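PDB 5M1T: MucR Phosphodiesterase from Pseudomonas aeruginosa, which belongs to the EAL-domain family of phosphodiesterases and holds two magnesium ions beside a bound C2E ligand. Local coordinates for residues G182-T190 against P202-F212. Numbering follows the deposited sequence.
Sequences GISIDDFGT and PASELKIDRGF. With MG (magnesium ion), chain E; MG (magnesium ion), chain D; C2E (9,9'-[(2R,3R,3aS,5S,7aR,9R,10R,10aS,12S,14aR)-3,5,10,12-tetrahydroxy-5,12-dioxidooctahydro-2H,7H-difuro[3,2-d:3',2'-j][1,3,7,9,2,8]tetraoxadiphosphacyclododecine-2,9-diyl]bis(2-amino-1,9-dihydro-6H-purin-6-one)), chain C.
Ile-185 and Leu-206 lie side by side on neighbouring parallel strands of the EAL-domain barrel, a TIM-like fold, and illustrate how one beta-alpha-beta unit can give one sheet face to packing and the other to polar chemistry. On the apolar face, Leu-206 divides its two methyls: CD2 rests 3.8 Å from Ile-185 CB, while CD1 sits over the centre of the Phe-188 ring, 4.0 Å from its centroid and 7° off the normal, a CH-pi contact. Helix 220-236 continues this layer through Ile-229.

The other face is polar. Ser-184 OG donates to the anti lone pair of Glu-205 OE2 at 2.6 Å; the second oxygen of that carboxylate pairs with Lys-53. Lys-207 runs its CG past Ser-184 OG and bends at chi3 (88°), and its ammonium forms salt bridges with Glu-156 and Glu-65, which both bind a magnesium ion.

Between Ile-185 and Phe-188 a beta bulge shifts the register by one residue, and Phe-188 N donates to Lys-207 O at 2.9 Å. Asp-186 bridges the two ions: OD2 shares one with Glu-65, Asn-124, Glu-156 and C2E O2P, OD1 the other with Asp-187 OD1, Glu-243 and C2E O1P. Asp-209, N-cap of helix 210-214 through OD2, which accepts from Gly-211 N, holds its carboxylate 81° from that of Asp-187, OD1 to OD1 3.4 Å; the ion, bound by Asp-187 but not Asp-209, may ease this closeness. Beyond the bulge, the Phe-212 ring turns its edge to the Gly-189 backbone, CZ lying 3.4 Å from Gly-189 O.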
ATOM      1  N   GLY A 182     -16.654   7.488  -2.386  1.00 27.03           N
ATOM      2  CA  GLY A 182     -16.721   8.105  -1.056  1.00 27.00           C
ATOM      3  C   GLY A 182     -15.629   7.521  -0.155  1.00 26.61           C
ATOM      4  O   GLY A 182     -15.350   6.322  -0.231  1.00 25.79           O
ATOM      5  N   ILE A 183     -15.039   8.356   0.701  1.00 26.01           N
ATOM      6  CA  ILE A 183     -13.991   7.909   1.625  1.00 26.09           C
ATOM      7  C   ILE A 183     -14.405   8.136   3.085  1.00 25.59           C
ATOM      8  O   ILE A 183     -14.690   9.256   3.485  1.00 24.83           O
ATOM      9  CB  ILE A 183     -12.663   8.662   1.398  1.00 26.43           C
ATOM     10  CG1 ILE A 183     -12.190   8.531  -0.044  1.00 26.34           C
ATOM     11  CG2 ILE A 183     -11.610   8.219   2.406  1.00 26.26           C
ATOM     12  CD1 ILE A 183     -11.817   7.120  -0.404  1.00 26.54           C
ATOM     13  N   SER A 184     -14.419   7.057   3.862  1.00 25.14           N
ATOM     14  CA  SER A 184     -14.768   7.103   5.274  1.00 26.04           C
ATOM     15  C   SER A 184     -13.563   6.735   6.145  1.00 25.23           C
ATOM     16  O   SER A 184     -12.805   5.795   5.826  1.00 24.40           O
ATOM     17  CB  SER A 184     -15.934   6.139   5.528  1.00 26.80           C
ATOM     18  OG  SER A 184     -16.293   6.119   6.905  1.00 27.87           O
ATOM     19  N   ILE A 185     -13.346   7.496   7.215  1.00 25.14           N
ATOM     20  CA  ILE A 185     -12.315   7.148   8.209  1.00 24.26           C
ATOM     21  C   ILE A 185     -12.958   6.377   9.360  1.00 23.88           C
ATOM     22  O   ILE A 185     -13.713   6.927  10.160  1.00 23.59           O
ATOM     23  CB  ILE A 185     -11.609   8.381   8.774  1.00 24.97           C
ATOM     24  CG1 ILE A 185     -11.085   9.287   7.670  1.00 25.56           C
ATOM     25  CG2 ILE A 185     -10.460   7.986   9.700  1.00 25.13           C
ATOM     26  CD1 ILE A 185     -10.084   8.678   6.722  1.00 26.12           C
ATOM     27  N   ASP A 186     -12.631   5.103   9.442  1.00 23.31           N
ATOM     28  CA  ASP A 186     -13.294   4.161  10.322  1.00 24.38           C
ATOM     29  C   ASP A 186     -12.629   4.113  11.732  1.00 24.28           C
ATOM     30  O   ASP A 186     -11.505   4.602  11.926  1.00 23.53           O
ATOM     31  CB  ASP A 186     -13.164   2.770   9.664  1.00 25.20           C
ATOM     32  CG  ASP A 186     -14.204   1.780  10.139  1.00 26.36           C
ATOM     33  OD1 ASP A 186     -15.049   2.115  11.035  1.00 26.50           O
ATOM     34  OD2 ASP A 186     -14.152   0.660   9.578  1.00 26.27           O
ATOM     35  N   ASP A 187     -13.300   3.483  12.683  1.00 24.07           N
ATOM     36  CA  ASP A 187     -12.752   3.308  14.044  1.00 24.81           C
ATOM     37  C   ASP A 187     -12.155   4.593  14.625  1.00 24.49           C
ATOM     38  O   ASP A 187     -11.117   4.582  15.300  1.00 23.98           O
ATOM     39  CB  ASP A 187     -11.698   2.193  14.080  1.00 25.86           C
ATOM     40  CG  ASP A 187     -12.266   0.821  13.690  1.00 27.14           C
ATOM     41  OD1 ASP A 187     -13.514   0.645  13.560  1.00 27.85           O
ATOM     42  OD2 ASP A 187     -11.423  -0.085  13.516  1.00 27.80           O
ATOM     43  N   PHE A 188     -12.815   5.710  14.364  1.00 24.14           N
ATOM     44  CA  PHE A 188     -12.252   6.990  14.729  1.00 24.27           C
ATOM     45  C   PHE A 188     -12.271   7.152  16.256  1.00 24.23           C
ATOM     46  O   PHE A 188     -13.212   6.762  16.944  1.00 23.70           O
ATOM     47  CB  PHE A 188     -12.952   8.139  14.012  1.00 24.41           C
ATOM     48  CG  PHE A 188     -12.179   9.408  14.042  1.00 24.77           C
ATOM     49  CD1 PHE A 188     -11.197   9.649  13.103  1.00 24.88           C
ATOM     50  CD2 PHE A 188     -12.395  10.353  15.049  1.00 24.90           C
ATOM     51  CE1 PHE A 188     -10.446  10.811  13.132  1.00 24.80           C
ATOM     52  CE2 PHE A 188     -11.655  11.525  15.075  1.00 24.81           C
ATOM     53  CZ  PHE A 188     -10.672  11.749  14.114  1.00 24.83           C
ATOM     54  N   GLY A 189     -11.156   7.643  16.776  1.00 24.94           N
ATOM     55  CA  GLY A 189     -10.984   7.820  18.202  1.00 25.50           C
ATOM     56  C   GLY A 189      -9.974   6.819  18.718  1.00 26.03           C
ATOM     57  O   GLY A 189      -9.392   7.036  19.786  1.00 27.38           O
ATOM     58  N   THR A 190      -9.747   5.744  17.964  1.00 25.70           N
ATOM     59  CA  THR A 190      -8.794   4.697  18.355  1.00 26.17           C
ATOM     60  C   THR A 190      -7.338   4.928  17.937  1.00 26.37           C
ATOM     61  O   THR A 190      -6.451   4.240  18.422  1.00 26.50           O
ATOM     62  CB  THR A 190      -9.198   3.305  17.823  1.00 25.54           C
ATOM     63  OG1 THR A 190      -9.086   3.280  16.405  1.00 25.61           O
ATOM     64  CG2 THR A 190     -10.609   2.975  18.228  1.00 25.74           C
ATOM     65  N   PRO A 202      -9.397  13.845   1.581  1.00 28.82           N
ATOM     66  CA  PRO A 202     -10.723  13.983   0.944  1.00 28.89           C
ATOM     67  C   PRO A 202     -11.709  12.959   1.498  1.00 28.58           C
ATOM     68  O   PRO A 202     -12.369  12.240   0.735  1.00 27.48           O
ATOM     69  CB  PRO A 202     -10.436  13.705  -0.540  1.00 29.04           C
ATOM     70  CG  PRO A 202      -9.265  12.781  -0.512  1.00 29.11           C
ATOM     71  CD  PRO A 202      -8.476  13.044   0.762  1.00 28.95           C
ATOM     72  N   ALA A 203     -11.781  12.886   2.828  1.00 28.56           N
ATOM     73  CA  ALA A 203     -12.733  12.048   3.484  1.00 28.33           C
ATOM     74  C   ALA A 203     -14.058  12.753   3.434  1.00 28.30           C
ATOM     75  O   ALA A 203     -14.117  13.944   3.265  1.00 29.50           O
ATOM     76  CB  ALA A 203     -12.322  11.803   4.926  1.00 28.78           C
ATOM     77  N   SER A 204     -15.120  11.987   3.563  1.00 27.81           N
ATOM     78  CA  SER A 204     -16.471  12.489   3.540  1.00 28.33           C
ATOM     79  C   SER A 204     -17.137  12.234   4.850  1.00 28.07           C
ATOM     80  O   SER A 204     -18.082  12.897   5.181  1.00 27.71           O
ATOM     81  CB  SER A 204     -17.269  11.759   2.460  1.00 28.87           C
ATOM     82  OG  SER A 204     -17.047  12.398   1.238  1.00 29.91           O
ATOM     83  N   GLU A 205     -16.659  11.229   5.583  1.00 29.30           N
ATOM     84  CA  GLU A 205     -17.257  10.886   6.880  1.00 29.68           C
ATOM     85  C   GLU A 205     -16.245  10.307   7.875  1.00 28.13           C
ATOM     86  O   GLU A 205     -15.252   9.694   7.484  1.00 26.83           O
ATOM     87  CB  GLU A 205     -18.447   9.929   6.694  1.00 30.98           C
ATOM     88  CG  GLU A 205     -18.071   8.561   6.238  1.00 32.61           C
ATOM     89  CD  GLU A 205     -19.218   7.531   6.206  1.00 35.16           C
ATOM     90  OE1 GLU A 205     -20.392   7.864   5.847  1.00 35.81           O
ATOM     91  OE2 GLU A 205     -18.900   6.345   6.523  1.00 34.55           O
ATOM     92  N   LEU A 206     -16.500  10.559   9.158  1.00 27.06           N
ATOM     93  CA  LEU A 206     -15.846   9.842  10.215  1.00 26.20           C
ATOM     94  C   LEU A 206     -16.840   8.903  10.863  1.00 25.00           C
ATOM     95  O   LEU A 206     -18.014   9.261  11.034  1.00 24.23           O
ATOM     96  CB  LEU A 206     -15.287  10.782  11.258  1.00 26.94           C
ATOM     97  CG  LEU A 206     -14.475  11.986  10.806  1.00 27.73           C
ATOM     98  CD1 LEU A 206     -14.126  12.757  12.056  1.00 27.61           C
ATOM     99  CD2 LEU A 206     -13.211  11.589  10.042  1.00 28.39           C
ATOM    100  N   LYS A 207     -16.342   7.719  11.247  1.00 23.78           N
ATOM    101  CA  LYS A 207     -17.151   6.725  11.977  1.00 23.45           C
ATOM    102  C   LYS A 207     -16.621   6.561  13.401  1.00 22.84           C
ATOM    103  O   LYS A 207     -15.553   5.983  13.619  1.00 22.28           O
ATOM    104  CB  LYS A 207     -17.161   5.372  11.285  1.00 22.63           C
ATOM    105  CG  LYS A 207     -17.471   5.462   9.813  1.00 23.49           C
ATOM    106  CD  LYS A 207     -17.771   4.110   9.209  1.00 23.77           C
ATOM    107  CE  LYS A 207     -19.241   3.737   9.322  1.00 24.47           C
ATOM    108  NZ  LYS A 207     -19.432   2.259   9.015  1.00 24.97           N
ATOM    109  N   ILE A 208     -17.400   7.026  14.370  1.00 22.25           N
ATOM    110  CA  ILE A 208     -16.989   6.907  15.752  1.00 22.36           C
ATOM    111  C   ILE A 208     -16.880   5.436  16.155  1.00 22.74           C
ATOM    112  O   ILE A 208     -17.827   4.661  15.915  1.00 21.63           O
ATOM    113  CB  ILE A 208     -17.978   7.578  16.716  1.00 21.72           C
ATOM    114  CG1 ILE A 208     -18.176   9.052  16.358  1.00 21.80           C
ATOM    115  CG2 ILE A 208     -17.441   7.438  18.120  1.00 21.65           C
ATOM    116  CD1 ILE A 208     -19.434   9.634  16.943  1.00 21.86           C
ATOM    117  N   ASP A 209     -15.763   5.054  16.784  1.00 23.25           N
ATOM    118  CA  ASP A 209     -15.571   3.637  17.093  1.00 24.13           C
ATOM    119  C   ASP A 209     -16.606   3.180  18.102  1.00 25.17           C
ATOM    120  O   ASP A 209     -16.911   3.912  19.063  1.00 25.86           O
ATOM    121  CB  ASP A 209     -14.206   3.345  17.657  1.00 24.87           C
ATOM    122  CG  ASP A 209     -13.987   1.849  17.865  1.00 25.68           C
ATOM    123  OD1 ASP A 209     -13.973   1.098  16.872  1.00 25.73           O
ATOM    124  OD2 ASP A 209     -13.889   1.415  19.030  1.00 26.65           O
ATOM    125  N   ARG A 210     -17.142   1.984  17.881  1.00 25.54           N
ATOM    126  CA  ARG A 210     -18.178   1.434  18.734  1.00 27.22           C
ATOM    127  C   ARG A 210     -17.759   1.347  20.177  1.00 26.71           C
ATOM    128  O   ARG A 210     -18.612   1.377  21.045  1.00 26.89           O
ATOM    129  CB  ARG A 210     -18.614   0.048  18.272  1.00 28.83           C
ATOM    130  CG  ARG A 210     -17.537  -1.035  18.312  1.00 31.61           C
ATOM    131  CD  ARG A 210     -18.159  -2.357  17.845  1.00 33.51           C
ATOM    132  NE  ARG A 210     -17.281  -3.489  17.546  1.00 36.37           N
ATOM    133  CZ  ARG A 210     -16.293  -3.515  16.633  1.00 39.18           C
ATOM    134  NH1 ARG A 210     -15.902  -2.411  15.953  1.00 38.16           N
ATOM    135  NH2 ARG A 210     -15.641  -4.672  16.421  1.00 39.90           N
ATOM    136  N   GLY A 211     -16.456   1.236  20.430  1.00 26.65           N
ATOM    137  CA  GLY A 211     -15.925   1.206  21.801  1.00 26.94           C
ATOM    138  C   GLY A 211     -16.352   2.401  22.631  1.00 27.39           C
ATOM    139  O   GLY A 211     -16.687   2.275  23.821  1.00 28.50           O
ATOM    140  N   PHE A 212     -16.408   3.562  22.004  1.00 27.59           N
ATOM    141  CA  PHE A 212     -16.822   4.773  22.715  1.00 27.84           C
ATOM    142  C   PHE A 212     -18.313   4.857  22.972  1.00 28.32           C
ATOM    143  O   PHE A 212     -18.757   5.437  23.977  1.00 28.36           O
ATOM    144  CB  PHE A 212     -16.373   6.002  21.945  1.00 27.60           C
ATOM    145  CG  PHE A 212     -14.889   6.070  21.780  1.00 27.56           C
ATOM    146  CD1 PHE A 212     -14.090   6.390  22.857  1.00 27.81           C
ATOM    147  CD2 PHE A 212     -14.300   5.773  20.572  1.00 27.51           C
ATOM    148  CE1 PHE A 212     -12.730   6.456  22.738  1.00 27.89           C
ATOM    149  CE2 PHE A 212     -12.936   5.812  20.439  1.00 28.09           C
ATOM    150  CZ  PHE A 212     -12.144   6.146  21.531  1.00 28.29           C
TER
HETATM  151 MG    MG E 703     -15.721   0.870  12.773  1.00 26.36          MG
HETATM  152 MG    MG D 702     -15.920  -0.438   8.976  1.00 13.87          MG
HETATM  153  P1  C2E C 701     -15.738  -2.502  11.658  1.00 22.24           P
HETATM  154  O2P C2E C 701     -15.332  -1.908  10.338  1.00 20.84           O
HETATM  155  O1P C2E C 701     -15.673  -1.556  12.839  1.00 23.32           O
HETATM  156  O5' C2E C 701     -17.222  -3.060  11.486  1.00 22.29           O
HETATM  157  C5' C2E C 701     -18.192  -2.862  12.490  1.00 23.46           C
HETATM  158  C4' C2E C 701     -18.224  -4.026  13.455  1.00 24.20           C
HETATM  159  O4' C2E C 701     -19.086  -3.677  14.554  1.00 24.39           O
HETATM  160  C3' C2E C 701     -18.812  -5.281  12.834  1.00 24.54           C
HETATM  161  O3' C2E C 701     -18.193  -6.420  13.431  1.00 24.24           O
HETATM  162  C2' C2E C 701     -20.268  -5.245  13.243  1.00 24.90           C
HETATM  163  O2' C2E C 701     -20.876  -6.537  13.284  1.00 24.85           O
HETATM  164  C1' C2E C 701     -20.123  -4.657  14.639  1.00 25.52           C
HETATM  165  N9  C2E C 701     -21.335  -4.013  15.144  1.00 26.89           N
HETATM  166  C8  C2E C 701     -22.175  -3.218  14.462  1.00 28.42           C
HETATM  167  N7  C2E C 701     -23.177  -2.802  15.268  1.00 28.63           N
HETATM  168  C5  C2E C 701     -22.966  -3.327  16.483  1.00 27.16           C
HETATM  169  C6  C2E C 701     -23.642  -3.283  17.783  1.00 27.17           C
HETATM  170  O6  C2E C 701     -24.685  -2.605  17.924  1.00 26.62           O
HETATM  171  N1  C2E C 701     -23.091  -3.982  18.789  1.00 27.66           N
HETATM  172  C2  C2E C 701     -21.962  -4.711  18.635  1.00 27.78           C
HETATM  173  N2  C2E C 701     -21.457  -5.400  19.684  1.00 28.62           N
HETATM  174  N3  C2E C 701     -21.289  -4.784  17.473  1.00 27.41           N
HETATM  175  C4  C2E C 701     -21.750  -4.129  16.391  1.00 27.29           C
HETATM  176  P11 C2E C 701     -17.660  -7.634  12.521  1.00 24.35           P
HETATM  177  O21 C2E C 701     -18.688  -7.908  11.435  1.00 25.26           O
HETATM  178  O11 C2E C 701     -17.483  -8.837  13.385  1.00 23.75           O
HETATM  179  O5A C2E C 701     -16.292  -7.148  11.852  1.00 23.76           O
HETATM  180  C5A C2E C 701     -15.203  -6.787  12.706  1.00 23.16           C
HETATM  181  C4A C2E C 701     -14.143  -6.066  11.901  1.00 22.66           C
HETATM  182  O4A C2E C 701     -13.679  -6.884  10.831  1.00 22.85           O
HETATM  183  C3A C2E C 701     -14.669  -4.840  11.201  1.00 22.98           C
HETATM  184  O3A C2E C 701     -14.760  -3.719  12.062  1.00 23.46           O
HETATM  185  C2A C2E C 701     -13.670  -4.641  10.092  1.00 22.75           C
HETATM  186  O2A C2E C 701     -12.487  -4.010  10.561  1.00 23.97           O
HETATM  187  C1A C2E C 701     -13.317  -6.060   9.718  1.00 22.88           C
HETATM  188  N91 C2E C 701     -14.042  -6.464   8.480  1.00 23.00           N
HETATM  189  C81 C2E C 701     -15.294  -6.951   8.351  1.00 22.66           C
HETATM  190  N71 C2E C 701     -15.571  -7.230   7.050  1.00 22.34           N
HETATM  191  C51 C2E C 701     -14.472  -6.913   6.344  1.00 22.03           C
HETATM  192  C61 C2E C 701     -14.067  -6.943   4.927  1.00 22.16           C
HETATM  193  O61 C2E C 701     -14.867  -7.336   4.051  1.00 22.02           O
HETATM  194  N11 C2E C 701     -12.828  -6.523   4.618  1.00 22.23           N
HETATM  195  C21 C2E C 701     -11.968  -6.078   5.560  1.00 22.82           C
HETATM  196  N21 C2E C 701     -10.741  -5.670   5.193  1.00 24.19           N
HETATM  197  N31 C2E C 701     -12.265  -6.018   6.876  1.00 22.31           N
HETATM  198  C41 C2E C 701     -13.483  -6.409   7.292  1.00 22.18           C
HETATM  199  O   HOH W   1     -14.887  11.071  -0.018  1.00 25.40           O
HETATM  200  O   HOH W   2     -17.467   0.064  10.405  1.00 24.74           O
HETATM  201  O   HOH W   3     -15.125   0.239  14.809  1.00 14.89           O